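Local structure of putative histidinol-phosphate aminotransferase (Burkholderia pseudomallei, 3P1T) at residues F196-L207 with A236-R247. The protein probably transfers an amino group from L-histidinol phosphate to 2-oxoglutarate with pyridoxal 5'-phosphate as cofactor, a step of histidine biosynthesis. Numbering follows the deposited sequence.
Sequences FSKSYGLAGLRL and ALEAALDNDRAR
R247 lays its guanidinium flat on the ring of Y200, the planes 9° apart and the centres 4.3 Å from each other, an offset cation-pi stack shifted toward the hydroxyl end. R247 NH2, 3.4 Å from Y200 OH, is at too poor an angle to bond it. With CG anti to the backbone N and chi2 extended, CD is carried over the ring, 3.7 Å from the centroid of Y200; the bend at chi3 (130°) then turns NE and the guanidinium across the same face. F196 comes edge-on to the opposite face of Y200, CD1 over its centre. F196 in turn offers one ring face to L237: the methyl CD1 stands 3.6 Å from the centroid and almost on the ring normal, a textbook CH-pi contact. L241 reaches both rings with CD2, 3.9 Å from F196 CE1. Back along the helix toward A236, L202 sets CD1 against A240 CB at 3.8 Å, and L205 CD1 meets A236 CB at 3.6 Å.

Segment 196-207 is the loop joining strands 190-195 and 208-211 of the seven-stranded mixed sheet in the large domain of this fold-type I aminotransferase. In this family such a loop carries the lysine that binds the cofactor as a Schiff base, and K198, with its SKxxGLxGLR surroundings, is consistent with that role; here its NZ hydrogen-bonds a tartrate and Y48 of the second subunit. The type I turn K198-G201 brings S199 and Y200 against the helices.

Around the stack, D175 OD2 accepts a hydrogen bond from S199 OG and forms a salt bridge with R247 NE, tying the turn to helix 244-267. D244 OD1 holds the guanidinium by its edge, 3.0 Å from R247 NH1. Y200 OH is hydrogen-bonded to H63 NE2; the same helix, 52-64, packs L60 and F64 against F196.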
loop_
_atom_site.group_PDB
_atom_site.type_symbol
_atom_site.label_atom_id
_atom_site.label_comp_id
_atom_site.label_asym_id
_atom_site.label_seq_id
_atom_site.Cartn_x
_atom_site.Cartn_y
_atom_site.Cartn_z
ATOM N N PHE A 196 9.765 -7.464 6.597
ATOM C CA PHE A 196 11.003 -6.703 6.428
ATOM C C PHE A 196 11.076 -5.606 7.497
ATOM O O PHE A 196 11.967 -4.749 7.456
ATOM C CB PHE A 196 11.123 -6.114 4.996
ATOM C CG PHE A 196 11.145 -7.167 3.906
ATOM C CD1 PHE A 196 12.258 -7.990 3.727
ATOM C CD2 PHE A 196 10.042 -7.365 3.091
ATOM C CE1 PHE A 196 12.252 -9.008 2.771
ATOM C CE2 PHE A 196 10.044 -8.376 2.123
ATOM C CZ PHE A 196 11.149 -9.190 1.968
ATOM N N SER A 197 10.164 -5.666 8.479
ATOM C CA SER A 197 10.016 -4.656 9.526
ATOM C C SER A 197 11.027 -4.790 10.692
ATOM O O SER A 197 11.331 -3.778 11.349
ATOM C CB SER A 197 8.603 -4.705 10.109
ATOM O OG SER A 197 7.618 -4.248 9.194
ATOM N N LYS A 198 11.539 -6.008 10.966
ATOM C CA LYS A 198 12.386 -6.184 12.145
ATOM C C LYS A 198 13.852 -6.209 11.738
ATOM O O LYS A 198 14.415 -5.144 11.510
ATOM C CB LYS A 198 11.990 -7.459 12.935
ATOM C CG LYS A 198 10.478 -7.655 13.153
ATOM C CD LYS A 198 9.752 -6.458 13.794
ATOM C CE LYS A 198 8.267 -6.673 13.870
ATOM N NZ LYS A 198 7.574 -5.407 14.196
ATOM N N SER A 199 14.464 -7.393 11.641
ATOM C CA SER A 199 15.860 -7.603 11.276
ATOM C C SER A 199 16.309 -6.768 10.066
ATOM O O SER A 199 17.459 -6.318 10.060
ATOM C CB SER A 199 16.080 -9.075 10.968
ATOM O OG SER A 199 14.973 -9.622 10.267
ATOM N N TYR A 200 15.422 -6.570 9.049
ATOM C CA TYR A 200 15.726 -5.828 7.819
ATOM C C TYR A 200 15.621 -4.297 8.015
ATOM O O TYR A 200 16.096 -3.550 7.156
ATOM C CB TYR A 200 14.806 -6.270 6.674
ATOM C CG TYR A 200 15.136 -7.645 6.136
ATOM C CD1 TYR A 200 14.602 -8.792 6.721
ATOM C CD2 TYR A 200 15.966 -7.801 5.018
ATOM C CE1 TYR A 200 14.887 -10.062 6.214
ATOM C CE2 TYR A 200 16.260 -9.069 4.503
ATOM C CZ TYR A 200 15.717 -10.198 5.105
ATOM O OH TYR A 200 15.996 -11.451 4.601
ATOM N N GLY A 201 15.019 -3.862 9.126
ATOM C CA GLY A 201 14.883 -2.455 9.498
ATOM C C GLY A 201 13.999 -1.564 8.635
ATOM O O GLY A 201 14.234 -0.352 8.569
ATOM N N LEU A 202 12.937 -2.119 8.029
ATOM C CA LEU A 202 12.016 -1.316 7.215
ATOM C C LEU A 202 10.612 -1.223 7.858
ATOM O O LEU A 202 9.624 -1.152 7.129
ATOM C CB LEU A 202 11.903 -1.900 5.796
ATOM C CG LEU A 202 13.194 -2.147 5.013
ATOM C CD1 LEU A 202 12.877 -2.654 3.643
ATOM C CD2 LEU A 202 14.017 -0.895 4.894
ATOM N N ALA A 203 10.518 -1.173 9.208
ATOM C CA ALA A 203 9.243 -1.116 9.948
ATOM C C ALA A 203 8.313 0.013 9.453
ATOM O O ALA A 203 7.101 -0.196 9.366
ATOM C CB ALA A 203 9.506 -0.936 11.434
ATOM N N GLY A 204 8.888 1.170 9.113
ATOM C CA GLY A 204 8.139 2.324 8.648
ATOM C C GLY A 204 7.573 2.182 7.255
ATOM O O GLY A 204 6.787 3.036 6.840
ATOM N N LEU A 205 7.966 1.118 6.510
ATOM C CA LEU A 205 7.490 0.902 5.129
ATOM C C LEU A 205 6.400 -0.150 5.094
ATOM O O LEU A 205 5.622 -0.194 4.133
ATOM C CB LEU A 205 8.622 0.506 4.176
ATOM C CG LEU A 205 9.863 1.398 4.182
ATOM C CD1 LEU A 205 10.780 1.013 3.074
ATOM C CD2 LEU A 205 9.502 2.879 4.089
ATOM N N ARG A 206 6.333 -0.985 6.163
ATOM C CA ARG A 206 5.360 -2.059 6.335
ATOM C C ARG A 206 5.279 -2.923 5.024
ATOM O O ARG A 206 4.304 -2.843 4.258
ATOM C CB ARG A 206 3.985 -1.462 6.742
ATOM C CG ARG A 206 2.923 -2.448 7.215
ATOM C CD ARG A 206 3.305 -3.165 8.491
ATOM N NE ARG A 206 2.152 -3.857 9.051
ATOM C CZ ARG A 206 2.173 -4.617 10.138
ATOM N NH1 ARG A 206 3.317 -4.840 10.781
ATOM N NH2 ARG A 206 1.057 -5.170 10.586
ATOM N N LEU A 207 6.359 -3.691 4.765
ATOM C CA LEU A 207 6.490 -4.606 3.637
ATOM C C LEU A 207 6.727 -6.031 4.132
ATOM O O LEU A 207 7.293 -6.245 5.217
ATOM C CB LEU A 207 7.624 -4.192 2.676
ATOM C CG LEU A 207 7.515 -2.846 1.992
ATOM C CD1 LEU A 207 8.763 -2.537 1.216
ATOM C CD2 LEU A 207 6.304 -2.778 1.088
ATOM N N ALA A 236 14.144 1.091 -1.535
ATOM C CA ALA A 236 14.513 0.881 -0.142
ATOM C C ALA A 236 14.705 -0.621 0.118
ATOM O O ALA A 236 15.804 -1.044 0.525
ATOM C CB ALA A 236 13.456 1.465 0.777
ATOM N N LEU A 237 13.669 -1.427 -0.223
ATOM C CA LEU A 237 13.669 -2.874 -0.070
ATOM C C LEU A 237 14.848 -3.500 -0.816
ATOM O O LEU A 237 15.565 -4.331 -0.231
ATOM C CB LEU A 237 12.346 -3.476 -0.561
ATOM C CG LEU A 237 12.246 -4.999 -0.527
ATOM C CD1 LEU A 237 12.391 -5.526 0.866
ATOM C CD2 LEU A 237 10.962 -5.467 -1.121
ATOM N N GLU A 238 15.076 -3.067 -2.072
ATOM C CA GLU A 238 16.173 -3.570 -2.889
ATOM C C GLU A 238 17.535 -3.413 -2.173
ATOM O O GLU A 238 18.322 -4.358 -2.174
ATOM C CB GLU A 238 16.197 -2.845 -4.220
ATOM C CG GLU A 238 17.242 -3.383 -5.165
ATOM C CD GLU A 238 17.225 -2.738 -6.527
ATOM O OE1 GLU A 238 17.044 -1.499 -6.601
ATOM O OE2 GLU A 238 17.408 -3.480 -7.520
ATOM N N ALA A 239 17.786 -2.238 -1.554
ATOM C CA ALA A 239 19.010 -1.937 -0.819
ATOM C C ALA A 239 19.087 -2.745 0.471
ATOM O O ALA A 239 20.169 -3.199 0.825
ATOM C CB ALA A 239 19.084 -0.453 -0.511
ATOM N N ALA A 240 17.940 -2.959 1.150
ATOM C CA ALA A 240 17.889 -3.723 2.400
ATOM C C ALA A 240 18.224 -5.203 2.184
ATOM O O ALA A 240 18.684 -5.860 3.125
ATOM C CB ALA A 240 16.516 -3.602 3.040
ATOM N N LEU A 241 18.019 -5.721 0.963
ATOM C CA LEU A 241 18.296 -7.120 0.644
ATOM C C LEU A 241 19.788 -7.337 0.395
ATOM O O LEU A 241 20.292 -8.442 0.605
ATOM C CB LEU A 241 17.481 -7.600 -0.564
ATOM C CG LEU A 241 15.956 -7.556 -0.456
ATOM C CD1 LEU A 241 15.346 -7.933 -1.754
ATOM C CD2 LEU A 241 15.429 -8.458 0.639
ATOM N N ASP A 242 20.499 -6.291 -0.033
ATOM C CA ASP A 242 21.945 -6.373 -0.212
ATOM C C ASP A 242 22.623 -5.667 1.004
ATOM O O ASP A 242 23.440 -4.757 0.844
ATOM C CB ASP A 242 22.377 -5.783 -1.566
ATOM C CG ASP A 242 23.826 -6.089 -1.890
ATOM O OD1 ASP A 242 24.321 -7.168 -1.462
ATOM O OD2 ASP A 242 24.480 -5.240 -2.549
ATOM N N ASN A 243 22.255 -6.093 2.231
ATOM C CA ASN A 243 22.726 -5.490 3.488
ATOM C C ASN A 243 22.879 -6.587 4.573
ATOM O O ASN A 243 22.554 -6.372 5.751
ATOM C CB ASN A 243 21.711 -4.386 3.915
ATOM C CG ASN A 243 22.154 -3.428 5.005
ATOM O OD1 ASN A 243 23.325 -3.041 5.111
ATOM N ND2 ASN A 243 21.189 -2.958 5.788
ATOM N N ASP A 244 23.415 -7.753 4.160
ATOM C CA ASP A 244 23.566 -8.918 5.020
ATOM C C ASP A 244 24.578 -8.674 6.160
ATOM O O ASP A 244 24.330 -9.150 7.264
ATOM C CB ASP A 244 23.971 -10.145 4.194
ATOM C CG ASP A 244 22.909 -10.542 3.171
ATOM O OD1 ASP A 244 21.756 -10.824 3.582
ATOM O OD2 ASP A 244 23.222 -10.536 1.957
ATOM N N ARG A 245 25.642 -7.894 5.931
ATOM C CA ARG A 245 26.660 -7.626 6.941
ATOM C C ARG A 245 26.016 -6.952 8.178
ATOM O O ARG A 245 26.163 -7.476 9.287
ATOM C CB ARG A 245 27.792 -6.767 6.333
ATOM C CG ARG A 245 29.042 -6.571 7.200
ATOM C CD ARG A 245 30.120 -5.785 6.463
ATOM N N ALA A 246 25.259 -5.849 7.972
ATOM C CA ALA A 246 24.577 -5.097 9.036
ATOM C C ALA A 246 23.461 -5.917 9.699
ATOM O O ALA A 246 23.283 -5.848 10.917
ATOM C CB ALA A 246 23.997 -3.811 8.478
ATOM N N ARG A 247 22.710 -6.673 8.893
ATOM C CA ARG A 247 21.594 -7.490 9.345
ATOM C C ARG A 247 22.102 -8.600 10.256
ATOM O O ARG A 247 21.528 -8.794 11.329
ATOM C CB ARG A 247 20.848 -8.047 8.134
ATOM C CG ARG A 247 19.490 -8.621 8.453
ATOM C CD ARG A 247 18.767 -9.047 7.196
ATOM N NE ARG A 247 18.265 -10.410 7.334
ATOM C CZ ARG A 247 18.717 -11.451 6.643
ATOM N NH1 ARG A 247 19.625 -11.280 5.696
ATOM N NH2 ARG A 247 18.214 -12.662 6.851
#